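Local coordinates for DUF7790 domain-containing protein (Leptospira interrogans serogroup Icterohaemorrhagiae serovar copenhageni, PDB 6ULO) that is of unknown function but is probably a membrane protein whose soluble domain is related to NADP-binding Rossmann-type proteins, at residues 283-288 / 316-321; 251-256 / 277-282; 127-132 / 141-146; 42-47 / 150-155. All coordinates share one frame; numbering follows the deposited sequence. Where two conformers were deposited one is given.

Contact 1. Residues 283-288 / 316-321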
loop_
_atom_site.group_PDB
_atom_site.type_symbol
_atom_site.label_atom_id
_atom_site.label_comp_id
_atom_site.label_asym_id
_atom_site.label_seq_id
_atom_site.Cartn_x
_atom_site.Cartn_y
_atom_site.Cartn_z
ATOM N N ILE A 283 8.735 10.171 7.920
ATOM C CA ILE A 283 7.426 10.636 8.395
ATOM C C ILE A 283 7.578 11.787 9.385
ATOM O O ILE A 283 6.792 12.742 9.371
ATOM C CB ILE A 283 6.577 9.496 8.984
ATOM C CG1 ILE A 283 6.443 8.336 8.015
ATOM C CG2 ILE A 283 5.202 10.008 9.293
ATOM C CD1 ILE A 283 5.606 7.178 8.548
ATOM N N SER A 284 8.616 11.749 10.223
ATOM C CA SER A 284 8.849 12.872 11.137
ATOM C C SER A 284 9.087 14.171 10.369
ATOM O O SER A 284 8.616 15.242 10.783
ATOM C CB SER A 284 10.051 12.581 12.029
ATOM O OG SER A 284 11.215 12.439 11.236
ATOM N N ASN A 285 9.839 14.099 9.266
ATOM C CA ASN A 285 10.060 15.273 8.422
ATOM C C ASN A 285 8.745 15.736 7.803
ATOM O O ASN A 285 8.415 16.929 7.830
ATOM C CB ASN A 285 11.108 14.924 7.352
ATOM C CG ASN A 285 11.404 16.089 6.400
ATOM O OD1 ASN A 285 10.585 16.414 5.549
ATOM N ND2 ASN A 285 12.586 16.705 6.534
ATOM N N PHE A 286 7.948 14.799 7.311
ATOM C CA PHE A 286 6.659 15.149 6.731
ATOM C C PHE A 286 5.761 15.827 7.758
ATOM O O PHE A 286 5.053 16.770 7.424
ATOM C CB PHE A 286 6.017 13.877 6.174
ATOM C CG PHE A 286 4.751 14.089 5.384
ATOM C CD1 PHE A 286 4.650 15.119 4.444
ATOM C CD2 PHE A 286 3.678 13.206 5.533
ATOM C CE1 PHE A 286 3.503 15.268 3.674
ATOM C CE2 PHE A 286 2.525 13.344 4.753
ATOM C CZ PHE A 286 2.440 14.371 3.813
ATOM N N GLN A 287 5.791 15.368 9.010
ATOM C CA GLN A 287 4.998 15.996 10.066
ATOM C C GLN A 287 5.396 17.454 10.284
ATOM O O GLN A 287 4.530 18.296 10.530
ATOM C CB GLN A 287 5.127 15.194 11.362
ATOM C CG GLN A 287 4.420 13.834 11.272
ATOM C CD GLN A 287 4.770 12.938 12.456
ATOM O OE1 GLN A 287 5.830 13.095 13.040
ATOM N NE2 GLN A 287 3.879 12.018 12.817
ATOM N N LYS A 288 6.688 17.781 10.128
ATOM C CA LYS A 288 7.109 19.182 10.157
ATOM C C LYS A 288 6.471 19.977 9.022
ATOM O O LYS A 288 5.960 21.086 9.229
ATOM C CB LYS A 288 8.632 19.307 10.076
ATOM C CG LYS A 288 9.431 18.655 11.181
ATOM C CD LYS A 288 10.941 18.799 10.888
ATOM C CE LYS A 288 11.795 18.337 12.044
ATOM N NZ LYS A 288 11.617 19.181 13.274
ATOM N N THR A 316 13.520 11.047 -5.468
ATOM C CA THR A 316 13.854 12.153 -4.575
ATOM C C THR A 316 13.749 11.687 -3.126
ATOM O O THR A 316 12.882 10.869 -2.785
ATOM C CB THR A 316 12.869 13.307 -4.846
ATOM O OG1 THR A 316 13.189 13.919 -6.101
ATOM C CG2 THR A 316 12.889 14.371 -3.791
ATOM N N VAL A 317 14.654 12.190 -2.286
ATOM C CA VAL A 317 14.522 12.111 -0.833
ATOM C C VAL A 317 14.200 13.510 -0.350
ATOM O O VAL A 317 14.970 14.440 -0.600
ATOM C CB VAL A 317 15.820 11.624 -0.175
ATOM C CG1 VAL A 317 15.685 11.607 1.340
ATOM C CG2 VAL A 317 16.267 10.278 -0.753
ATOM N N VAL A 318 13.091 13.675 0.363
ATOM C CA VAL A 318 12.816 14.956 1.011
ATOM C C VAL A 318 13.499 14.910 2.371
ATOM O O VAL A 318 12.961 14.330 3.334
ATOM C CB VAL A 318 11.325 15.277 1.130
ATOM C CG1 VAL A 318 11.124 16.563 1.927
ATOM C CG2 VAL A 318 10.689 15.411 -0.250
ATOM N N ASP A 319 14.695 15.493 2.438
ATOM C CA ASP A 319 15.507 15.477 3.635
ATOM C C ASP A 319 15.699 16.869 4.221
ATOM O O ASP A 319 16.407 17.008 5.222
ATOM C CB ASP A 319 16.862 14.799 3.359
ATOM C CG ASP A 319 17.566 15.343 2.121
ATOM O OD1 ASP A 319 17.092 16.330 1.515
ATOM O OD2 ASP A 319 18.600 14.751 1.735
ATOM N N LYS A 320 15.077 17.894 3.638
ATOM C CA LYS A 320 15.169 19.272 4.096
ATOM C C LYS A 320 13.845 19.667 4.719
ATOM O O LYS A 320 12.821 19.022 4.516
ATOM C CB LYS A 320 15.492 20.198 2.920
ATOM C CG LYS A 320 16.880 19.963 2.326
ATOM C CD LYS A 320 17.169 20.812 1.070
ATOM C CE LYS A 320 16.441 20.307 -0.175
ATOM N NZ LYS A 320 16.816 21.062 -1.404
ATOM N N GLU A 321 13.872 20.743 5.476
ATOM C CA GLU A 321 12.728 21.102 6.284
ATOM C C GLU A 321 12.121 22.417 5.853
ATOM O O GLU A 321 12.782 23.257 5.224
ATOM C CB GLU A 321 13.133 21.176 7.755
ATOM C CG GLU A 321 13.578 19.847 8.244
ATOM C CD GLU A 321 14.108 19.869 9.652
ATOM O OE1 GLU A 321 14.216 20.955 10.258
ATOM O OE2 GLU A 321 14.412 18.770 10.149
HETATM O O HOH W 1 14.063 16.238 8.908
HETATM O O HOH W 2 14.222 20.774 12.861
#
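A polar, partly hydrated contact joins the first turns of helix 283-291 to the end of strand 315-318 and the loop that leaves it, near one edge of the mixed sheet. Asn285 carries it. With CG anti to the backbone N (chi1 179°), its amide is sent toward the loop, where ND2 donates to the carbonyl O of Lys320 at 3.1 Å. The bond is straight, 165° at the hydrogen, and the acceptor lies in the amide plane of Asn285, yet the nitrogen sits above the plane of the carbonyl it reaches, not on a lone pair. That same carbonyl also accepts from Trp289 NE1, one helical turn further on. The other end of the amide, OD1, takes a hydrogen bond from Gln281 and rests 3.7 Å from CG1 of Val318, so both ends of the group are held and its flip is fixed. A water extends the network: it accepts from Asn285 ND2 and donates to Glu321 OE2. Further out, Lys288 and Glu321 meet through their stems, CE of Lys288 lying 3.3 Å from OE2 of Glu321. Their charges fall short of a salt bridge, Lys288 NZ to Glu321 OE2 being 4.2 Å; a second water, 2.6 Å from Glu321 OE1, accepts from Lys288 NZ and links the two. Val318 is buried and also packs on Val302 and Met303 of helix 299-306, while Lys288 and Glu321 are exposed. This is the layering of an alpha/beta sheet fold, in which a helix starting directly after one strand lies beside the exit of the neighbouring parallel strand.

Contact 2. Residues 251-256 / 277-282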
loop_
_atom_site.group_PDB
_atom_site.type_symbol
_atom_site.label_atom_id
_atom_site.label_comp_id
_atom_site.label_asym_id
_atom_site.label_seq_id
_atom_site.Cartn_x
_atom_site.Cartn_y
_atom_site.Cartn_z
ATOM N N VAL A 251 7.542 7.995 4.500
ATOM C CA VAL A 251 6.517 8.176 3.477
ATOM C C VAL A 251 7.062 7.681 2.151
ATOM O O VAL A 251 8.209 7.990 1.802
ATOM C CB VAL A 251 6.165 9.670 3.330
ATOM C CG1 VAL A 251 5.203 9.898 2.169
ATOM C CG2 VAL A 251 5.626 10.278 4.633
ATOM N N VAL A 252 6.239 6.982 1.380
ATOM C CA VAL A 252 6.507 6.672 -0.011
ATOM C C VAL A 252 5.402 7.294 -0.857
ATOM O O VAL A 252 4.213 7.093 -0.588
ATOM C CB VAL A 252 6.547 5.151 -0.229
ATOM C CG1 VAL A 252 6.720 4.831 -1.741
ATOM C CG2 VAL A 252 7.608 4.502 0.642
ATOM N N ARG A 253 5.783 8.026 -1.912
ATOM C CA ARG A 253 4.806 8.633 -2.809
ATOM C C ARG A 253 5.397 8.659 -4.215
ATOM O O ARG A 253 6.599 8.437 -4.425
ATOM C CB ARG A 253 4.444 10.078 -2.383
ATOM C CG ARG A 253 5.615 11.045 -2.486
ATOM C CD ARG A 253 5.219 12.488 -2.314
ATOM N NE ARG A 253 4.679 12.789 -0.989
ATOM C CZ ARG A 253 5.391 13.178 0.065
ATOM N NH1 ARG A 253 6.712 13.268 0.003
ATOM N NH2 ARG A 253 4.767 13.478 1.217
ATOM N N THR A 254 4.531 8.971 -5.165
ATOM C CA THR A 254 4.964 9.296 -6.518
ATOM C C THR A 254 4.325 10.615 -6.932
ATOM O O THR A 254 3.317 11.059 -6.362
ATOM C CB THR A 254 4.520 8.208 -7.505
ATOM O OG1 THR A 254 3.116 7.948 -7.351
ATOM C CG2 THR A 254 5.297 6.949 -7.277
ATOM N N ILE A 255 4.946 11.253 -7.932
ATOM C CA ILE A 255 4.379 12.428 -8.583
ATOM C C ILE A 255 4.500 12.270 -10.092
ATOM O O ILE A 255 5.219 11.413 -10.609
ATOM C CB ILE A 255 4.999 13.770 -8.137
ATOM C CG1 ILE A 255 6.497 13.823 -8.474
ATOM C CG2 ILE A 255 4.610 14.091 -6.653
ATOM C CD1 ILE A 255 7.038 15.276 -8.464
ATOM N N SER A 256 3.774 13.141 -10.798
ATOM C CA SER A 256 3.748 13.050 -12.254
ATOM C C SER A 256 3.759 14.412 -12.926
ATOM O O SER A 256 3.445 14.492 -14.114
ATOM C CB SER A 256 2.529 12.221 -12.700
ATOM O OG SER A 256 1.308 12.826 -12.292
ATOM N N HIS A 277 7.742 9.950 -11.057
ATOM C CA HIS A 277 8.927 10.173 -10.245
ATOM C C HIS A 277 8.605 9.709 -8.828
ATOM O O HIS A 277 7.481 9.909 -8.348
ATOM C CB HIS A 277 9.269 11.673 -10.277
ATOM C CG HIS A 277 10.549 12.025 -9.590
ATOM N ND1 HIS A 277 11.737 12.184 -10.280
ATOM C CD2 HIS A 277 10.822 12.315 -8.296
ATOM C CE1 HIS A 277 12.690 12.525 -9.426
ATOM N NE2 HIS A 277 12.159 12.620 -8.215
ATOM N N TYR A 278 9.566 9.052 -8.176
ATOM C CA TYR A 278 9.351 8.423 -6.874
ATOM C C TYR A 278 9.920 9.327 -5.793
ATOM O O TYR A 278 10.883 10.070 -6.033
ATOM C CB TYR A 278 10.032 7.028 -6.865
ATOM C CG TYR A 278 9.346 6.122 -7.850
ATOM C CD1 TYR A 278 8.406 5.181 -7.427
ATOM C CD2 TYR A 278 9.590 6.231 -9.231
ATOM C CE1 TYR A 278 7.728 4.400 -8.353
ATOM C CE2 TYR A 278 8.909 5.465 -10.157
ATOM C CZ TYR A 278 7.984 4.543 -9.705
ATOM O OH TYR A 278 7.289 3.788 -10.610
ATOM N N CYS A 279 9.382 9.236 -4.587
ATOM C CA CYS A 279 9.841 10.108 -3.518
ATOM C C CYS A 279 9.679 9.407 -2.172
ATOM O O CYS A 279 8.621 8.827 -1.875
ATOM C CB CYS A 279 9.045 11.408 -3.553
ATOM S SG CYS A 279 9.465 12.604 -2.273
ATOM N N VAL A 280 10.726 9.471 -1.353
ATOM C CA VAL A 280 10.643 9.048 0.046
ATOM C C VAL A 280 10.941 10.248 0.946
ATOM O O VAL A 280 11.588 11.219 0.535
ATOM C CB VAL A 280 11.562 7.851 0.373
ATOM C CG1 VAL A 280 11.164 6.691 -0.472
ATOM C CG2 VAL A 280 13.018 8.216 0.150
ATOM N N GLN A 281 10.479 10.163 2.190
ATOM C CA GLN A 281 10.585 11.277 3.125
ATOM C C GLN A 281 10.340 10.707 4.506
ATOM O O GLN A 281 9.350 10.002 4.707
ATOM C CB GLN A 281 9.505 12.320 2.811
ATOM C CG GLN A 281 9.403 13.464 3.799
ATOM C CD GLN A 281 8.381 14.512 3.384
ATOM O OE1 GLN A 281 7.491 14.244 2.552
ATOM N NE2 GLN A 281 8.508 15.714 3.952
ATOM N N LYS A 282 11.193 11.010 5.468
ATOM C CA LYS A 282 10.888 10.520 6.816
ATOM C C LYS A 282 9.530 11.040 7.273
ATOM O O LYS A 282 9.193 12.207 7.047
ATOM C CB LYS A 282 11.986 10.934 7.805
ATOM C CG LYS A 282 13.253 10.067 7.715
ATOM C CD LYS A 282 14.296 10.453 8.742
ATOM C CE LYS A 282 15.434 9.441 8.784
ATOM N NZ LYS A 282 16.495 9.825 9.743
#
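Arg253 and Gln281 meet above an antiparallel strand pair whose ladder runs from Val251 opposite Gln281 to Ile255 opposite His277. The axes of the two strand segments approach to 4.7 Å, and the three hydrogen-bonded pairs, Val251-Gln281, Arg253-Cys279 and Ile255-His277, each close a two-bond ring. The first is uneven: Val251 N to Gln281 O is 2.7 Å, whereas Gln281 N to Val251 O stretches to 3.2 Å. The dense part lies on the face that carries Val251, Arg253, Ile255, His277, Cys279 and Gln281, most of all round the guanidinium. Arg253 CG stands between its backbone N and carbonyl carbon (chi1 65°), close against Cys279 CB at 3.6 Å, and a bend at chi3 brings the guanidinium along the strand to Gln281. There NH1 and NH2 grip a single atom, Gln281 OE1, at 2.8 and 3.1 Å. That oxygen lies in the guanidinium plane, while the amide plane is turned 63° from it. NH1 also makes a weak bond to Cys279 SG at the group's edge, and Val251 CG1 lies against one face. The other face of the sheet is more loosely joined: Val252 CG2 and Val280 CG1 are 4.3 Å apart, although Thr254 CG2 comes to 3.6 Å from Tyr278 CD1. Even this side is buried, with Glu50 bonded to Thr254 OG1 and Arg52 N to Tyr278 OH. Arg253 NE forms a salt bridge with Glu227 and its guanidinium a cation-pi contact with Phe286, while Gln281 NE2 is bonded to Asn285. The chemistry implies a buried positive charge that is probably well compensated, the guanidinium being held in orientation by the Gln281 amide and the Glu227 carboxylate.

Contact 3. Residues 127-132 / 141-146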
loop_
_atom_site.group_PDB
_atom_site.type_symbol
_atom_site.label_atom_id
_atom_site.label_comp_id
_atom_site.label_asym_id
_atom_site.label_seq_id
_atom_site.Cartn_x
_atom_site.Cartn_y
_atom_site.Cartn_z
ATOM N N GLU A 127 -11.521 -22.399 -10.225
ATOM C CA GLU A 127 -11.175 -22.713 -8.839
ATOM C C GLU A 127 -11.277 -21.487 -7.937
ATOM O O GLU A 127 -11.781 -21.570 -6.808
ATOM C CB GLU A 127 -9.742 -23.225 -8.797
ATOM C CG GLU A 127 -9.307 -23.607 -7.405
ATOM C CD GLU A 127 -7.904 -24.172 -7.354
ATOM O OE1 GLU A 127 -7.303 -24.405 -8.427
ATOM O OE2 GLU A 127 -7.412 -24.380 -6.231
ATOM N N ALA A 128 -10.807 -20.337 -8.420
ATOM C CA ALA A 128 -10.865 -19.109 -7.624
ATOM C C ALA A 128 -12.306 -18.734 -7.285
ATOM O O ALA A 128 -12.616 -18.349 -6.144
ATOM C CB ALA A 128 -10.165 -17.973 -8.377
ATOM N N LEU A 129 -13.197 -18.801 -8.274
ATOM C CA LEU A 129 -14.589 -18.447 -8.034
ATOM C C LEU A 129 -15.281 -19.453 -7.116
ATOM O O LEU A 129 -16.108 -19.063 -6.288
ATOM C CB LEU A 129 -15.338 -18.279 -9.359
ATOM C CG LEU A 129 -14.897 -17.066 -10.185
ATOM C CD1 LEU A 129 -15.530 -17.154 -11.558
ATOM C CD2 LEU A 129 -15.298 -15.745 -9.502
ATOM N N GLU A 130 -14.911 -20.729 -7.197
ATOM C CA GLU A 130 -15.434 -21.700 -6.243
ATOM C C GLU A 130 -14.930 -21.438 -4.824
ATOM O O GLU A 130 -15.677 -21.588 -3.850
ATOM C CB GLU A 130 -15.011 -23.099 -6.688
ATOM C CG GLU A 130 -15.699 -23.617 -7.969
ATOM C CD GLU A 130 -15.057 -24.881 -8.602
ATOM O OE1 GLU A 130 -14.004 -25.380 -8.119
ATOM O OE2 GLU A 130 -15.627 -25.377 -9.603
ATOM N N LEU A 131 -13.679 -21.011 -4.681
ATOM C CA LEU A 131 -13.142 -20.684 -3.368
ATOM C C LEU A 131 -13.867 -19.475 -2.793
ATOM O O LEU A 131 -14.251 -19.468 -1.612
ATOM C CB LEU A 131 -11.650 -20.400 -3.479
ATOM C CG LEU A 131 -10.957 -19.862 -2.234
ATOM C CD1 LEU A 131 -11.101 -20.843 -1.097
ATOM C CD2 LEU A 131 -9.479 -19.607 -2.539
ATOM N N ILE A 132 -14.099 -18.445 -3.615
ATOM C CA ILE A 132 -14.882 -17.305 -3.140
ATOM C C ILE A 132 -16.271 -17.771 -2.713
ATOM O O ILE A 132 -16.792 -17.342 -1.669
ATOM C CB ILE A 132 -14.955 -16.198 -4.204
ATOM C CG1 ILE A 132 -13.578 -15.540 -4.350
ATOM C CG2 ILE A 132 -16.031 -15.162 -3.843
ATOM C CD1 ILE A 132 -13.422 -14.682 -5.612
ATOM N N VAL A 141 -20.777 -10.554 -4.080
ATOM C CA VAL A 141 -20.099 -9.264 -3.969
ATOM C C VAL A 141 -18.671 -9.416 -4.459
ATOM O O VAL A 141 -18.147 -8.583 -5.227
ATOM C CB VAL A 141 -20.148 -8.778 -2.506
ATOM C CG1 VAL A 141 -19.241 -7.588 -2.287
ATOM C CG2 VAL A 141 -21.599 -8.418 -2.103
ATOM N N TYR A 142 -18.016 -10.497 -4.021
ATOM C CA TYR A 142 -16.609 -10.733 -4.317
ATOM C C TYR A 142 -16.414 -11.357 -5.686
ATOM O O TYR A 142 -15.416 -11.055 -6.347
ATOM C CB TYR A 142 -15.978 -11.567 -3.187
ATOM C CG TYR A 142 -16.156 -10.843 -1.867
ATOM C CD1 TYR A 142 -15.234 -9.905 -1.426
ATOM C CD2 TYR A 142 -17.318 -11.059 -1.084
ATOM C CE1 TYR A 142 -15.455 -9.197 -0.238
ATOM C CE2 TYR A 142 -17.539 -10.365 0.067
ATOM C CZ TYR A 142 -16.616 -9.458 0.503
ATOM O OH TYR A 142 -16.900 -8.792 1.676
ATOM N N LYS A 143 -17.353 -12.194 -6.153
ATOM C CA LYS A 143 -17.233 -12.732 -7.504
ATOM C C LYS A 143 -17.314 -11.619 -8.537
ATOM O O LYS A 143 -16.586 -11.632 -9.537
ATOM C CB LYS A 143 -18.307 -13.792 -7.772
ATOM C CG LYS A 143 -18.146 -15.031 -6.944
ATOM C CD LYS A 143 -19.279 -16.027 -7.230
ATOM C CE LYS A 143 -18.771 -17.376 -7.587
ATOM N NZ LYS A 143 -19.882 -18.332 -7.848
ATOM N N LYS A 144 -18.194 -10.636 -8.313
ATOM C CA LYS A 144 -18.273 -9.500 -9.219
ATOM C C LYS A 144 -16.958 -8.734 -9.232
ATOM O O LYS A 144 -16.456 -8.365 -10.294
ATOM C CB LYS A 144 -19.409 -8.571 -8.792
ATOM C CG LYS A 144 -20.823 -9.084 -9.058
ATOM C CD LYS A 144 -21.825 -8.026 -8.586
ATOM C CE LYS A 144 -23.238 -8.444 -8.824
ATOM N NZ LYS A 144 -23.370 -8.891 -10.216
ATOM N N VAL A 145 -16.392 -8.473 -8.051
ATOM C CA VAL A 145 -15.095 -7.794 -7.975
ATOM C C VAL A 145 -14.025 -8.599 -8.701
ATOM O O VAL A 145 -13.224 -8.038 -9.467
ATOM C CB VAL A 145 -14.706 -7.484 -6.511
ATOM C CG1 VAL A 145 -13.252 -6.984 -6.448
ATOM C CG2 VAL A 145 -15.641 -6.456 -5.929
ATOM N N TYR A 146 -14.004 -9.921 -8.510
ATOM C CA TYR A 146 -13.021 -10.753 -9.208
ATOM C C TYR A 146 -13.131 -10.557 -10.710
ATOM O O TYR A 146 -12.126 -10.352 -11.398
ATOM C CB TYR A 146 -13.229 -12.239 -8.863
ATOM C CG TYR A 146 -12.232 -13.133 -9.578
ATOM C CD1 TYR A 146 -11.097 -13.609 -8.915
ATOM C CD2 TYR A 146 -12.437 -13.533 -10.896
ATOM C CE1 TYR A 146 -10.153 -14.413 -9.580
ATOM C CE2 TYR A 146 -11.511 -14.339 -11.569
ATOM C CZ TYR A 146 -10.382 -14.782 -10.896
ATOM O OH TYR A 146 -9.484 -15.587 -11.565
#
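An antiparallel helical hairpin brings helix 125-135 back against the start of helix 139-166, the two segments running at 155° with their axes 9.7 Å apart. Leu129 meets Lys143 where the backbones come nearest, and Tyr146 fills the gap one turn further along. A chi1 of 180° turns CG of Tyr146 away from its own N, and the ring spans the space to helix 125-135. Three aliphatic groups meet it obliquely: Ala128 CB lies 3.8 Å from CE1 of Tyr146, Leu129 CD2 3.9 Å from CD2 of Tyr146, and Ile132 CD1 4.1 Å from CB of Tyr146. The hydroxyl at the end of this buried ring is bonded to the backbone O of Leu119 and to Arg154, which hold the far end of the ring in place.

Toward the turn, Ile132 CG2 is set between two neighbours, 3.7 Å from CB of Tyr142 and 3.8 Å from CG of Lys143. The Tyr142 ring itself leads off to stack on Phe136. Lys143 plays a double part. Its aliphatic stem lies across Leu129 CD2, and a bend at chi3 (127°) carries CE over the Leu129 backbone, 3.4 Å from Leu129 O, on the way to a hydrogen bond between NZ and Gln133 OE1. Phe106 of helix 94-109 touches both Ala128 and Tyr146. Small and branched side chains around one aromatic ring, bordered by a lysine stem, form the apolar seam of an antiparallel alpha-hairpin, two consecutive helices joined by a short turn.

Contact 4. Residues 42-47 / 150-155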
loop_
_atom_site.group_PDB
_atom_site.type_symbol
_atom_site.label_atom_id
_atom_site.label_comp_id
_atom_site.label_asym_id
_atom_site.label_seq_id
_atom_site.Cartn_x
_atom_site.Cartn_y
_atom_site.Cartn_z
ATOM N N VAL A 42 -14.340 0.389 -10.577
ATOM C CA VAL A 42 -14.087 -0.305 -11.840
ATOM C C VAL A 42 -12.757 -1.028 -11.700
ATOM O O VAL A 42 -11.943 -0.711 -10.829
ATOM C CB VAL A 42 -14.052 0.650 -13.063
ATOM C CG1 VAL A 42 -15.419 1.280 -13.311
ATOM C CG2 VAL A 42 -12.965 1.740 -12.867
ATOM N N GLY A 43 -12.547 -2.034 -12.554
ATOM C CA GLY A 43 -11.369 -2.877 -12.410
ATOM C C GLY A 43 -10.057 -2.126 -12.554
ATOM O O GLY A 43 -9.051 -2.510 -11.947
ATOM N N ASP A 44 -10.056 -1.039 -13.336
ATOM C CA ASP A 44 -8.839 -0.260 -13.567
ATOM C C ASP A 44 -8.209 0.195 -12.252
ATOM O O ASP A 44 -6.993 0.368 -12.155
ATOM C CB ASP A 44 -9.178 0.996 -14.400
ATOM C CG ASP A 44 -10.108 0.725 -15.596
ATOM O OD1 ASP A 44 -9.687 1.073 -16.723
ATOM O OD2 ASP A 44 -11.243 0.189 -15.436
ATOM N N THR A 45 -9.028 0.423 -11.236
ATOM C CA THR A 45 -8.563 1.005 -9.987
ATOM C C THR A 45 -7.818 0.017 -9.112
ATOM O O THR A 45 -7.151 0.438 -8.157
ATOM C CB THR A 45 -9.777 1.552 -9.240
ATOM O OG1 THR A 45 -10.566 2.312 -10.165
ATOM C CG2 THR A 45 -9.380 2.424 -8.054
ATOM N N THR A 46 -7.874 -1.276 -9.431
ATOM C CA THR A 46 -7.365 -2.326 -8.554
ATOM C C THR A 46 -5.908 -2.678 -8.825
ATOM O O THR A 46 -5.387 -3.615 -8.211
ATOM C CB THR A 46 -8.205 -3.608 -8.677
ATOM O OG1 THR A 46 -8.061 -4.167 -9.998
ATOM C CG2 THR A 46 -9.670 -3.329 -8.388
ATOM N N VAL A 47 -5.231 -1.952 -9.717
ATOM C CA VAL A 47 -3.826 -2.198 -9.995
ATOM C C VAL A 47 -3.052 -0.900 -9.961
ATOM O O VAL A 47 -3.583 0.172 -10.270
ATOM C CB VAL A 47 -3.568 -2.903 -11.343
ATOM C CG1 VAL A 47 -4.109 -4.308 -11.321
ATOM C CG2 VAL A 47 -4.122 -2.082 -12.503
ATOM N N SER A 150 -9.928 -8.886 -12.355
ATOM C CA SER A 150 -8.977 -9.870 -12.885
ATOM C C SER A 150 -8.337 -9.516 -14.232
ATOM O O SER A 150 -7.127 -9.753 -14.386
ATOM C CB SER A 150 -9.555 -11.301 -12.837
ATOM O OG SER A 150 -10.731 -11.408 -13.605
ATOM N N PRO A 151 -9.029 -8.937 -15.212
ATOM C CA PRO A 151 -8.297 -8.619 -16.448
ATOM C C PRO A 151 -7.148 -7.650 -16.206
ATOM O O PRO A 151 -6.080 -7.774 -16.817
ATOM C CB PRO A 151 -9.383 -8.068 -17.381
ATOM C CG PRO A 151 -10.683 -8.619 -16.804
ATOM C CD PRO A 151 -10.468 -8.612 -15.327
ATOM N N PHE A 152 -7.331 -6.679 -15.308
ATOM C CA PHE A 152 -6.268 -5.735 -14.998
ATOM C C PHE A 152 -5.186 -6.369 -14.144
ATOM O O PHE A 152 -3.997 -6.137 -14.379
ATOM C CB PHE A 152 -6.875 -4.528 -14.289
ATOM C CG PHE A 152 -7.862 -3.796 -15.142
ATOM C CD1 PHE A 152 -7.425 -2.828 -16.053
ATOM C CD2 PHE A 152 -9.215 -4.114 -15.090
ATOM C CE1 PHE A 152 -8.339 -2.166 -16.855
ATOM C CE2 PHE A 152 -10.127 -3.467 -15.891
ATOM C CZ PHE A 152 -9.680 -2.496 -16.794
ATOM N N ILE A 153 -5.580 -7.183 -13.160
ATOM C CA ILE A 153 -4.617 -7.831 -12.279
ATOM C C ILE A 153 -3.737 -8.799 -13.072
ATOM O O ILE A 153 -2.530 -8.898 -12.832
ATOM C CB ILE A 153 -5.365 -8.511 -11.119
ATOM C CG1 ILE A 153 -5.818 -7.421 -10.114
ATOM C CG2 ILE A 153 -4.504 -9.546 -10.414
ATOM C CD1 ILE A 153 -6.744 -7.902 -9.028
ATOM N N ARG A 154 -4.329 -9.526 -14.037
ATOM C CA ARG A 154 -3.540 -10.444 -14.854
ATOM C C ARG A 154 -2.494 -9.700 -15.660
ATOM O O ARG A 154 -1.325 -10.119 -15.729
ATOM C CB ARG A 154 -4.473 -11.208 -15.789
ATOM C CG ARG A 154 -5.316 -12.218 -15.006
ATOM C CD ARG A 154 -6.521 -12.660 -15.832
ATOM N NE ARG A 154 -7.433 -13.439 -14.987
ATOM C CZ ARG A 154 -8.586 -13.942 -15.405
ATOM N NH1 ARG A 154 -8.974 -13.740 -16.652
ATOM N NH2 ARG A 154 -9.356 -14.639 -14.569
ATOM N N LYS A 155 -2.892 -8.592 -16.283
ATOM C CA LYS A 155 -1.944 -7.812 -17.067
ATOM C C LYS A 155 -0.822 -7.295 -16.175
ATOM O O LYS A 155 0.356 -7.341 -16.558
ATOM C CB LYS A 155 -2.693 -6.685 -17.777
ATOM C CG LYS A 155 -1.844 -5.696 -18.515
ATOM C CD LYS A 155 -2.753 -4.728 -19.252
ATOM C CE LYS A 155 -1.982 -3.655 -19.980
ATOM N NZ LYS A 155 -2.887 -2.641 -20.608
#
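Phe152 meets Gly43 and Asp44 where the 3-10 turn 43-45 rests on helix 139-166, in a contact made entirely by van der Waals and CH-pi packing. Along the helix, Ser150 and Pro151 come first. Ser150 turns its side chain from the loop to bond the backbone O of Tyr146, and the proline belongs to the kink where the N atoms of residues 151 and 152 lack bonds to the preceding turn. Phe152 does most of the touching. Its CG is anti to the carbonyl carbon (chi1 -62°), and the ring slides under the turn so that one face receives the backbone: Asp44 CA stands 3.8 Å from the ring centroid, only 8° off the normal, and Gly43 C approaches CD2 of Phe152 at 3.3 Å. The Asp44 carboxylate leans over the far rim, tilted 40° to the ring, with OD2 3.4 Å from CZ of Phe152. Val47 CG1 rests 3.6 Å from the backbone O of Phe152.

Ile153 follows, its CG1 meeting Val47 CG1 at 3.8 Å and lying 4.0 Å from Thr46 OG1. The threonine hydroxyl is engaged at home, donating to Gly43 O at 2.7 Å; the Thr46 backbone N bonds that oxygen too, which braces the turn above the ring. Beyond, Arg154 leaves from the helix side away from the loop and forms a salt bridge with Glu125. Thr46 also touches Ile95 and Ala99, and Ile153 touches Trp120, which seats the turn between helices 139-166 and 94-109, with helix 113-120 close by.

Contacts 1 and 2 share the sheet: strand 277-282 runs straight into helix 283-291 and lies beside strand 315-318. They touch through Thr316 and His277, and through Phe286 packed on Arg253. Contact 2 is wholly buried and rich in backbone and charged-group bonds; contact 1, nearer the sheet's edge, turns to an amide, waters and opposite charges too far apart to pair directly. Contacts 3 and 4 lie across the chain's centre from contact 1, both on helix 139-166, and meet where Tyr146 OH bonds Arg154. Each is partly buried and held across its segments by apolar and ring packing. Contact 3, about 42 Å from contact 1 between centres, is nested within the loop that contact 4 closes.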